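Local structure of alpha-11 giardin (Giardia intestinalis, 2II2) at residues Ala231-Val236 / Asp265-Ala270. The protein binds calcium and, as an annexin-family protein, probably acidic phospholipids, and may take part in parasite attachment and in maintaining the cytoskeleton of the ventral disk. Sequence-based numbering, arbitrary orientation.
Sequences APARAV and DLHKFA
The backbone N of Ala270 donates to O of His267 at 2.9 Å, closing a type I beta turn that presents both residues to the first turn of helix 232-244. On the helix, Pro232 suits the position just after the N-cap residue Ala231, because no intrahelical N-H bond is required there. Its CB lies 3.5 Å from CE1 of His267, at one end of the imidazole. O of Pro232 lies over one face of the ring while accepting a rather long helical bond from N of Val236 (3.3 Å). The opposite face carries CB of Leu266, offset toward the rim.

Val236 divides its two methyls between the partners. With CG1 anti to the backbone N (chi1 174°), that branch reaches CB of Ala270 at 3.9 Å; CG2 approaches CD2 of His267 obliquely at 3.7 Å. Between Pro232 and Val236, Ala233 suits the close approach of the loop, since its CB rests 4.0 Å from CB of His267 and also touches N of Ala270. The small side chain of Ala270 likewise lets its CA come within 3.7 Å of O of Ala233.

Ile103, from another loop, touches both Val236 and His267 and continues the apolar packing. Asp265, at the start of the loop, forms a salt bridge with Arg37. Within the annexin domain, helix 232-244 is thus joined to the loop following helix 249-263 by shape and van der Waals contact: no hydrogen bond crosses between the segments, so the join depends on the fit of Pro232, Ala233 and Val236 against the His267 ring and Ala270.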
# COMPACT_ATOMS: atom_id res chain seq x y z
N ALA A 231 8.06 11.86 -1.01
CA ALA A 231 7.62 11.71 0.37
C ALA A 231 6.90 10.38 0.50
O ALA A 231 6.06 10.06 -0.31
CB ALA A 231 6.64 12.80 0.77
N PRO A 232 7.21 9.56 1.50
CA PRO A 232 6.48 8.31 1.67
C PRO A 232 4.96 8.45 1.60
O PRO A 232 4.29 7.63 0.95
CB PRO A 232 6.97 7.82 3.01
CG PRO A 232 8.41 8.26 2.99
CD PRO A 232 8.34 9.66 2.43
N ALA A 233 4.41 9.47 2.24
CA ALA A 233 2.95 9.59 2.26
C ALA A 233 2.37 10.02 0.92
O ALA A 233 1.19 9.85 0.68
CB ALA A 233 2.53 10.56 3.39
N ARG A 234 3.23 10.60 0.08
CA ARG A 234 2.83 10.95 -1.28
C ARG A 234 2.64 9.69 -2.13
O ARG A 234 1.76 9.64 -2.99
CB ARG A 234 3.86 11.92 -1.90
CG ARG A 234 3.36 12.61 -3.14
CD ARG A 234 4.25 13.75 -3.47
NE ARG A 234 3.76 14.50 -4.60
CZ ARG A 234 4.37 15.56 -5.12
NH1 ARG A 234 5.50 15.98 -4.58
NH2 ARG A 234 3.84 16.17 -6.18
N ALA A 235 3.49 8.68 -1.92
CA ALA A 235 3.31 7.40 -2.58
C ALA A 235 1.97 6.79 -2.16
O ALA A 235 1.26 6.25 -3.01
CB ALA A 235 4.43 6.45 -2.24
N VAL A 236 1.66 6.88 -0.86
CA VAL A 236 0.40 6.35 -0.37
C VAL A 236 -0.78 7.11 -0.99
O VAL A 236 -1.75 6.52 -1.43
CB VAL A 236 0.35 6.40 1.16
CG1 VAL A 236 -1.02 5.97 1.69
CG2 VAL A 236 1.42 5.51 1.76
N ASP A 265 -1.98 4.61 9.72
CA ASP A 265 -1.20 5.21 10.80
C ASP A 265 0.17 5.67 10.32
O ASP A 265 0.60 6.81 10.59
CB ASP A 265 -0.95 4.25 12.00
CG ASP A 265 -2.18 3.99 12.84
OD1 ASP A 265 -2.96 4.92 13.16
OD2 ASP A 265 -2.36 2.82 13.23
N LEU A 266 0.88 4.78 9.64
CA LEU A 266 2.27 5.05 9.27
C LEU A 266 2.40 6.28 8.38
O LEU A 266 3.40 7.01 8.44
CB LEU A 266 2.88 3.85 8.54
CG LEU A 266 3.24 2.68 9.44
CD1 LEU A 266 3.55 1.50 8.54
CD2 LEU A 266 4.43 3.01 10.36
N HIS A 267 1.38 6.47 7.53
CA HIS A 267 1.37 7.56 6.55
C HIS A 267 0.10 8.37 6.68
O HIS A 267 -0.57 8.67 5.67
CB HIS A 267 1.62 7.03 5.15
CG HIS A 267 2.91 6.29 5.07
ND1 HIS A 267 4.12 6.89 5.32
CD2 HIS A 267 3.15 4.97 4.94
CE1 HIS A 267 5.08 5.98 5.27
NE2 HIS A 267 4.51 4.80 5.04
N LYS A 268 -0.20 8.73 7.94
CA LYS A 268 -1.41 9.45 8.30
C LYS A 268 -1.64 10.74 7.54
O LYS A 268 -2.78 11.15 7.40
CB LYS A 268 -1.44 9.73 9.81
CG LYS A 268 -0.28 10.60 10.29
CD LYS A 268 -0.33 10.84 11.78
CE LYS A 268 0.93 11.58 12.30
NZ LYS A 268 0.85 11.98 13.75
N PHE A 269 -0.57 11.39 7.05
CA PHE A 269 -0.73 12.61 6.27
C PHE A 269 -0.85 12.41 4.77
O PHE A 269 -0.68 13.37 4.02
CB PHE A 269 0.38 13.63 6.58
CG PHE A 269 0.40 14.07 8.01
CD1 PHE A 269 1.52 13.90 8.79
CD2 PHE A 269 -0.73 14.67 8.57
CE1 PHE A 269 1.53 14.32 10.12
CE2 PHE A 269 -0.71 15.10 9.90
CZ PHE A 269 0.40 14.89 10.67
N ALA A 270 -1.20 11.19 4.35
CA ALA A 270 -1.47 11.01 2.93
C ALA A 270 -2.46 12.04 2.38
O ALA A 270 -2.38 12.43 1.23
CB ALA A 270 -2.02 9.61 2.64